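Local coordinates for phosphoenolpyruvate--protein phosphotransferase (Escherichia coli, PDB 5T12), which probably transfers a phosphoryl group from phosphoenolpyruvate to the carrier protein NPr in the nitrogen-metabolic phosphotransferase system, this chain being the EIN phosphotransfer domain of the enzyme, at residues A[187-192]-A[199-204]; A[3-8]-A[182-187]; A[169-174]-A[193-198]. The protein carries 1 engineered substitution. One frame throughout, in Å; residues are numbered along the deposited sequence.

The three contacts fasten helix 187-195, and the loop leading into it, to the sheet and to the neighbouring loop 169-174. Interactions 1 and 2 have centres about 4 Å apart and reach adjacent strands, 199-201 and 5-8, joined by backbone bonds such as L5 N to M201 O (2.9 Å). Interaction 3, its centre about 12 Å from that of interaction 1, lies at the far end of the helix. R193 connects it with interaction 2: its NH1 bonds to A7 O at 2.8 Å and to A184 O at 2.9 Å. Interactions 1 and 2 share Q187, an engineered replacement of the natural histidine that probably accepts the phosphoryl group, as in other PEP-utilising enzymes.

Interaction 1: A[187-192]-A[199-204]; sequences QAAIMV and TVMGAD. Engineered in segment 187-192: Q187 (natural residue His).
A189 and V192, three residues apart on one flank of helix 187-195, meet M201 and T199 of strand 199-201, closing the second half of a beta-alpha-beta crossover that begins with strand 174-179. The two touching pairs follow one another, about one helical turn apart. At one, the terminal methyl CE of M201 comes to 3.7 Å from A189 CB. The small methyl of alanine lets the long thioether reach close to the helix backbone, and M201 makes full use of its length: its chain is extended beyond CG (chi2 -179°, chi3 176°), so the flexible side chain bridges the gap between strand and helix with its last atom.

At the other pair the backbones are nearer, with V192 CA and T199 CA 7.1 Å apart, and two short beta-branched side chains suffice. They cross at about a right angle. T199 OG1 lies over the branch point of V192, 3.5 Å from CB and 3.6 Å from CG2, a van der Waals contact between hydroxyl and hydrocarbon.

All four residues are buried, as suits the interior of an alpha/beta domain. Further out, M201 also packs on A7, V179 and L161, and V192 rests on L166 of helix 163-166. Strand 199-201 is held between its neighbours by backbone bonds to strands 174-179 and 5-8. The buried hydroxyl of T199 has a polar partner close by in sequence: its first torsion of -65° sets OG1 opposite its own carbonyl carbon, where the hydroxyl hydrogen-bonds to I197 O.

Interaction 2: A[3-8]-A[182-187]; sequences RALPAA and GAANSQ. Engineered in segment 182-187: Q187 (natural residue His).
A184 points its methyl at strand 5-8 and meets A7 and L5 there. The close side belongs to A7, which is buried: its CA is 5.1 Å from A184 CA, and the two CB atoms face each other at 4.2 Å. Alanine on each side suits backbones this close, with little room between them for longer side chains. The looser side is L5, exposed and reaching in from the rim with one methyl; CG lies anti to the L5 backbone N (chi1 -153°), which carries CD2 to 4.0 Å from A184 CB.

The loop itself is shaped by a type I turn from A183 to S186. A183 O is gripped twice, by S186 N at 3.0 Å and by S186 OG at 2.9 Å, the hydroxyl standing nearly in line with the carbonyl (161°). Serine suits this place because it is also the N-cap of the next helix, its OG having a weak bond to A189 N. In the natural sequence, with histidine in place of the engineered Q187, residues 182-187 open a stretch matching the phosphohistidine signature of PEP-utilising enzymes.

The contact sets the loop between strand 174-179 and helix 187-195 against strand 5-8, where A7 and A8 form a classic beta bulge opposite T199 of strand 199-201.

Interaction 3: A[169-174]-A[193-198]; sequences LPQDRL and RALGIP
L174 and I197 meet end to end through their methyls, CD2 of L174 lying 3.8 Å from CD1 of I197, while the two side chains cross at about a right angle. L174 does not aim its CB straight at its partner; with CG opposite the backbone N (chi1 180°) the branched end swings nearer. Both residues are buried, and L174 continues the apolar layer onto F154 and L156 of strand 154-158.

The second pair sets a polar amide against a methyl. Q171 stretches out its chain toward L195, and its amide NE2 comes to 3.5 Å from L195 CD2, the side chains meeting at a slant. A long, polar-ended residue fits this partly exposed margin.

The helix is closed by a Schellman motif; the C-prime residue is G196, whose positive phi (75°) favours glycine. I197 N bonds to V192 O, and G196 N makes a weak bond to R193 O. After the cap the chain leaves the helix with the I197 side chain toward loop 169-174, which leads into strand 174-179 of the same alpha/beta domain. On the helix side, L195 packs against Y57 and F61 of helix 36-61, and Q171 touches R60 of that long helix.

Interaction 1: A[187-192]-A[199-204]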
loop_
_atom_site.group_PDB
_atom_site.type_symbol
_atom_site.label_atom_id
_atom_site.label_comp_id
_atom_site.label_asym_id
_atom_site.label_seq_id
_atom_site.Cartn_x
_atom_site.Cartn_y
_atom_site.Cartn_z
ATOM N N GLN A 187 9.106 7.902 -2.641
ATOM C CA GLN A 187 7.878 7.744 -3.414
ATOM C C GLN A 187 6.702 7.388 -2.513
ATOM O O GLN A 187 5.575 7.846 -2.741
ATOM C CB GLN A 187 8.074 6.676 -4.491
ATOM C CG GLN A 187 6.862 6.452 -5.378
ATOM C CD GLN A 187 7.020 5.243 -6.279
ATOM O OE1 GLN A 187 6.499 5.213 -7.394
ATOM N NE2 GLN A 187 7.738 4.235 -5.797
ATOM N N ALA A 188 6.945 6.574 -1.483
ATOM C CA ALA A 188 5.875 6.209 -0.559
ATOM C C ALA A 188 5.403 7.414 0.244
ATOM O O ALA A 188 4.205 7.551 0.521
ATOM C CB ALA A 188 6.348 5.094 0.374
ATOM N N ALA A 189 6.328 8.296 0.629
ATOM C CA ALA A 189 5.942 9.513 1.337
ATOM C C ALA A 189 5.103 10.421 0.448
ATOM O O ALA A 189 4.199 11.116 0.929
ATOM C CB ALA A 189 7.186 10.249 1.833
ATOM N N ILE A 190 5.389 10.432 -0.855
ATOM C CA ILE A 190 4.590 11.226 -1.782
ATOM C C ILE A 190 3.182 10.656 -1.902
ATOM O O ILE A 190 2.211 11.405 -2.072
ATOM C CB ILE A 190 5.295 11.306 -3.150
ATOM C CG1 ILE A 190 6.642 12.021 -3.019
ATOM C CG2 ILE A 190 4.423 12.013 -4.170
ATOM C CD1 ILE A 190 7.370 12.206 -4.336
ATOM N N MET A 191 3.037 9.333 -1.792
ATOM C CA MET A 191 1.724 8.715 -1.952
ATOM C C MET A 191 0.835 8.967 -0.739
ATOM O O MET A 191 -0.357 9.259 -0.890
ATOM C CB MET A 191 1.874 7.214 -2.205
ATOM C CG MET A 191 2.539 6.866 -3.528
ATOM S SD MET A 191 2.708 5.087 -3.787
ATOM C CE MET A 191 0.995 4.598 -3.984
ATOM N N VAL A 192 1.389 8.853 0.472
ATOM C CA VAL A 192 0.572 9.046 1.667
ATOM C C VAL A 192 0.114 10.494 1.785
ATOM O O VAL A 192 -0.987 10.764 2.279
ATOM C CB VAL A 192 1.328 8.588 2.931
ATOM C CG1 VAL A 192 1.484 7.075 2.938
ATOM C CG2 VAL A 192 2.684 9.265 3.026
ATOM N N THR A 199 1.245 10.504 8.622
ATOM C CA THR A 199 2.416 9.642 8.527
ATOM C C THR A 199 3.592 10.294 9.235
ATOM O O THR A 199 3.840 11.491 9.063
ATOM C CB THR A 199 2.764 9.354 7.061
ATOM O OG1 THR A 199 1.704 8.598 6.460
ATOM C CG2 THR A 199 4.062 8.564 6.955
ATOM N N VAL A 200 4.311 9.500 10.027
ATOM C CA VAL A 200 5.491 9.951 10.748
ATOM C C VAL A 200 6.638 8.996 10.429
ATOM O O VAL A 200 6.421 7.793 10.241
ATOM C CB VAL A 200 5.214 10.039 12.268
ATOM C CG1 VAL A 200 5.246 8.667 12.924
ATOM C CG2 VAL A 200 6.170 10.996 12.935
ATOM N N MET A 201 7.853 9.535 10.330
ATOM C CA MET A 201 9.006 8.756 9.890
ATOM C C MET A 201 10.209 9.057 10.773
ATOM O O MET A 201 10.176 9.945 11.630
ATOM C CB MET A 201 9.350 9.037 8.422
ATOM C CG MET A 201 8.332 8.517 7.418
ATOM S SD MET A 201 8.812 8.870 5.716
ATOM C CE MET A 201 7.501 8.056 4.810
ATOM N N GLY A 202 11.284 8.302 10.546
ATOM C CA GLY A 202 12.517 8.487 11.297
ATOM C C GLY A 202 12.356 8.336 12.792
ATOM O O GLY A 202 13.113 8.941 13.557
ATOM N N ALA A 203 11.397 7.526 13.226
ATOM C CA ALA A 203 11.003 7.438 14.626
ATOM C C ALA A 203 11.708 6.267 15.296
ATOM O O ALA A 203 11.568 5.121 14.856
ATOM C CB ALA A 203 9.489 7.270 14.740
ATOM N N ASP A 204 12.453 6.556 16.365
ATOM C CA ASP A 204 12.981 5.496 17.216
ATOM C C ASP A 204 11.822 4.647 17.718
ATOM O O ASP A 204 11.059 5.074 18.590
ATOM C CB ASP A 204 13.787 6.076 18.382
ATOM C CG ASP A 204 15.045 6.788 17.924
ATOM O OD1 ASP A 204 15.491 6.536 16.785
ATOM O OD2 ASP A 204 15.592 7.597 18.702
#

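Interaction 2: A[3-8]-A[182-187]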
loop_
_atom_site.group_PDB
_atom_site.type_symbol
_atom_site.label_atom_id
_atom_site.label_comp_id
_atom_site.label_asym_id
_atom_site.label_seq_id
_atom_site.Cartn_x
_atom_site.Cartn_y
_atom_site.Cartn_z
ATOM N N ARG A 3 9.471 11.323 19.801
ATOM C CA ARG A 3 9.743 12.386 18.844
ATOM C C ARG A 3 10.121 11.789 17.494
ATOM O O ARG A 3 10.827 10.778 17.424
ATOM C CB ARG A 3 10.868 13.276 19.364
ATOM C CG ARG A 3 11.229 14.436 18.463
ATOM C CD ARG A 3 12.358 15.244 19.069
ATOM N NE ARG A 3 12.064 15.613 20.450
ATOM C CZ ARG A 3 12.869 16.340 21.218
ATOM N NH1 ARG A 3 12.518 16.627 22.464
ATOM N NH2 ARG A 3 14.024 16.782 20.740
ATOM N N ALA A 4 9.656 12.417 16.420
ATOM C CA ALA A 4 9.851 11.860 15.085
ATOM C C ALA A 4 9.582 12.943 14.045
ATOM O O ALA A 4 9.325 14.105 14.376
ATOM C CB ALA A 4 8.957 10.643 14.869
ATOM N N LEU A 5 9.633 12.536 12.756
ATOM C CA LEU A 5 9.620 13.414 11.589
ATOM C C LEU A 5 8.234 13.462 10.962
ATOM O O LEU A 5 7.694 12.407 10.590
ATOM C CB LEU A 5 10.639 12.932 10.558
ATOM C CG LEU A 5 11.269 13.928 9.576
ATOM C CD1 LEU A 5 12.457 13.285 8.876
ATOM C CD2 LEU A 5 10.268 14.443 8.548
ATOM N N PRO A 6 7.648 14.641 10.810
ATOM C CA PRO A 6 6.340 14.772 10.145
ATOM C C PRO A 6 6.474 14.612 8.641
ATOM O O PRO A 6 7.050 15.466 7.954
ATOM C CB PRO A 6 5.892 16.187 10.538
ATOM C CG PRO A 6 7.168 16.932 10.753
ATOM C CD PRO A 6 8.147 15.937 11.311
ATOM N N ALA A 7 5.940 13.510 8.114
ATOM C CA ALA A 7 5.995 13.230 6.686
ATOM C C ALA A 7 4.703 13.564 5.957
ATOM O O ALA A 7 4.747 13.924 4.776
ATOM C CB ALA A 7 6.337 11.756 6.446
ATOM N N ALA A 8 3.554 13.448 6.625
ATOM C CA ALA A 8 2.270 13.772 6.030
ATOM C C ALA A 8 1.353 14.279 7.131
ATOM O O ALA A 8 1.287 13.660 8.204
ATOM C CB ALA A 8 1.639 12.567 5.330
ATOM N N GLY A 182 12.832 5.874 7.283
ATOM C CA GLY A 182 12.258 6.333 6.025
ATOM C C GLY A 182 12.850 7.659 5.602
ATOM O O GLY A 182 13.619 8.282 6.338
ATOM N N ALA A 183 12.487 8.081 4.386
ATOM C CA ALA A 183 12.802 9.414 3.876
ATOM C C ALA A 183 11.491 10.081 3.504
ATOM O O ALA A 183 10.688 9.502 2.769
ATOM C CB ALA A 183 13.753 9.386 2.666
ATOM N N ALA A 184 11.253 11.268 4.055
ATOM C CA ALA A 184 10.028 12.002 3.790
ATOM C C ALA A 184 9.921 12.466 2.346
ATOM O O ALA A 184 8.888 13.035 1.981
ATOM C CB ALA A 184 9.941 13.190 4.748
ATOM N N ASN A 185 10.942 12.239 1.519
ATOM C CA ASN A 185 10.884 12.573 0.102
ATOM C C ASN A 185 10.790 11.340 -0.788
ATOM O O ASN A 185 10.854 11.468 -2.016
ATOM C CB ASN A 185 12.097 13.415 -0.304
ATOM C CG ASN A 185 13.379 12.609 -0.362
ATOM O OD1 ASN A 185 13.577 11.675 0.413
ATOM N ND2 ASN A 185 14.263 12.972 -1.286
ATOM N N SER A 186 10.641 10.154 -0.204
ATOM C CA SER A 186 10.543 8.932 -0.986
ATOM C C SER A 186 9.219 8.889 -1.748
ATOM O O SER A 186 8.323 9.713 -1.546
ATOM C CB SER A 186 10.671 7.707 -0.082
ATOM O OG SER A 186 9.586 7.631 0.825
ATOM N N GLN A 187 9.106 7.902 -2.641
ATOM C CA GLN A 187 7.878 7.744 -3.414
ATOM C C GLN A 187 6.702 7.388 -2.513
ATOM O O GLN A 187 5.575 7.846 -2.741
ATOM C CB GLN A 187 8.074 6.676 -4.491
ATOM C CG GLN A 187 6.862 6.452 -5.378
ATOM C CD GLN A 187 7.020 5.243 -6.279
ATOM O OE1 GLN A 187 6.499 5.213 -7.394
ATOM N NE2 GLN A 187 7.738 4.235 -5.797
#

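Interaction 3: A[169-174]-A[193-198]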
loop_
_atom_site.group_PDB
_atom_site.type_symbol
_atom_site.label_atom_id
_atom_site.label_comp_id
_atom_site.label_asym_id
_atom_site.label_seq_id
_atom_site.Cartn_x
_atom_site.Cartn_y
_atom_site.Cartn_z
ATOM N N LEU A 169 -2.788 -3.000 1.205
ATOM C CA LEU A 169 -3.517 -2.508 2.362
ATOM C C LEU A 169 -4.843 -1.898 1.931
ATOM O O LEU A 169 -4.913 -1.231 0.891
ATOM C CB LEU A 169 -2.699 -1.458 3.129
ATOM C CG LEU A 169 -1.374 -1.918 3.735
ATOM C CD1 LEU A 169 -0.667 -0.753 4.408
ATOM C CD2 LEU A 169 -1.599 -3.052 4.722
ATOM N N PRO A 170 -5.910 -2.113 2.701
ATOM C CA PRO A 170 -7.183 -1.438 2.412
ATOM C C PRO A 170 -7.153 -0.001 2.918
ATOM O O PRO A 170 -6.731 0.264 4.046
ATOM C CB PRO A 170 -8.211 -2.280 3.174
ATOM C CG PRO A 170 -7.434 -2.859 4.315
ATOM C CD PRO A 170 -6.030 -3.079 3.807
ATOM N N GLN A 171 -7.602 0.931 2.074
ATOM C CA GLN A 171 -7.560 2.342 2.448
ATOM C C GLN A 171 -8.535 2.653 3.577
ATOM O O GLN A 171 -8.212 3.427 4.485
ATOM C CB GLN A 171 -7.861 3.226 1.239
ATOM C CG GLN A 171 -8.096 4.687 1.605
ATOM C CD GLN A 171 -8.412 5.556 0.406
ATOM O OE1 GLN A 171 -9.560 5.637 -0.033
ATOM N NE2 GLN A 171 -7.393 6.219 -0.127
ATOM N N ASP A 172 -9.733 2.062 3.535
ATOM C CA ASP A 172 -10.762 2.391 4.516
ATOM C C ASP A 172 -10.312 2.084 5.939
ATOM O O ASP A 172 -10.725 2.768 6.882
ATOM C CB ASP A 172 -12.050 1.634 4.195
ATOM C CG ASP A 172 -11.826 0.141 4.053
ATOM O OD1 ASP A 172 -10.858 -0.253 3.368
ATOM O OD2 ASP A 172 -12.612 -0.637 4.632
ATOM N N ARG A 173 -9.459 1.076 6.112
ATOM C CA ARG A 173 -8.989 0.692 7.436
ATOM C C ARG A 173 -7.701 1.398 7.836
ATOM O O ARG A 173 -7.464 1.604 9.032
ATOM C CB ARG A 173 -8.780 -0.823 7.496
ATOM C CG ARG A 173 -10.031 -1.635 7.208
ATOM C CD ARG A 173 -9.792 -3.102 7.508
ATOM N NE ARG A 173 -11.011 -3.781 7.936
ATOM C CZ ARG A 173 -11.617 -4.740 7.245
ATOM N NH1 ARG A 173 -11.112 -5.148 6.090
ATOM N NH2 ARG A 173 -12.723 -5.297 7.716
ATOM N N LEU A 174 -6.868 1.775 6.868
ATOM C CA LEU A 174 -5.591 2.424 7.149
ATOM C C LEU A 174 -5.834 3.897 7.455
ATOM O O LEU A 174 -6.255 4.660 6.579
ATOM C CB LEU A 174 -4.640 2.259 5.969
ATOM C CG LEU A 174 -3.254 2.891 6.109
ATOM C CD1 LEU A 174 -2.470 2.224 7.227
ATOM C CD2 LEU A 174 -2.494 2.810 4.794
ATOM N N ARG A 193 0.935 11.448 1.337
ATOM C CA ARG A 193 0.489 12.836 1.300
ATOM C C ARG A 193 -0.636 13.022 0.292
ATOM O O ARG A 193 -1.587 13.771 0.544
ATOM C CB ARG A 193 1.661 13.763 0.973
ATOM C CG ARG A 193 2.619 13.991 2.131
ATOM C CD ARG A 193 3.612 15.102 1.819
ATOM N NE ARG A 193 4.588 14.704 0.811
ATOM C CZ ARG A 193 5.780 14.187 1.092
ATOM N NH1 ARG A 193 6.141 14.003 2.354
ATOM N NH2 ARG A 193 6.609 13.852 0.113
ATOM N N ALA A 194 -0.547 12.340 -0.854
ATOM C CA ALA A 194 -1.611 12.415 -1.847
ATOM C C ALA A 194 -2.900 11.784 -1.339
ATOM O O ALA A 194 -3.993 12.265 -1.659
ATOM C CB ALA A 194 -1.165 11.740 -3.145
ATOM N N LEU A 195 -2.794 10.718 -0.548
ATOM C CA LEU A 195 -3.956 10.023 -0.013
ATOM C C LEU A 195 -4.486 10.644 1.273
ATOM O O LEU A 195 -5.573 10.263 1.723
ATOM C CB LEU A 195 -3.618 8.550 0.234
ATOM C CG LEU A 195 -3.327 7.711 -1.012
ATOM C CD1 LEU A 195 -2.689 6.385 -0.632
ATOM C CD2 LEU A 195 -4.602 7.482 -1.809
ATOM N N GLY A 196 -3.757 11.582 1.872
ATOM C CA GLY A 196 -4.222 12.224 3.087
ATOM C C GLY A 196 -4.118 11.367 4.327
ATOM O O GLY A 196 -4.975 11.460 5.210
ATOM N N ILE A 197 -3.086 10.539 4.422
ATOM C CA ILE A 197 -2.882 9.646 5.561
ATOM C C ILE A 197 -1.855 10.270 6.470
ATOM O O ILE A 197 -0.734 10.577 6.016
ATOM C CB ILE A 197 -2.436 8.247 5.102
ATOM C CG1 ILE A 197 -3.380 7.694 4.036
ATOM C CG2 ILE A 197 -2.356 7.305 6.292
ATOM C CD1 ILE A 197 -2.962 6.340 3.500
ATOM N N PRO A 198 -2.151 10.503 7.753
ATOM C CA PRO A 198 -1.128 10.978 8.686
ATOM C C PRO A 198 0.026 9.988 8.761
ATOM O O PRO A 198 -0.177 8.784 8.930
ATOM C CB PRO A 198 -1.876 11.083 10.018
ATOM C CG PRO A 198 -3.316 11.205 9.637
ATOM C CD PRO A 198 -3.479 10.397 8.388
#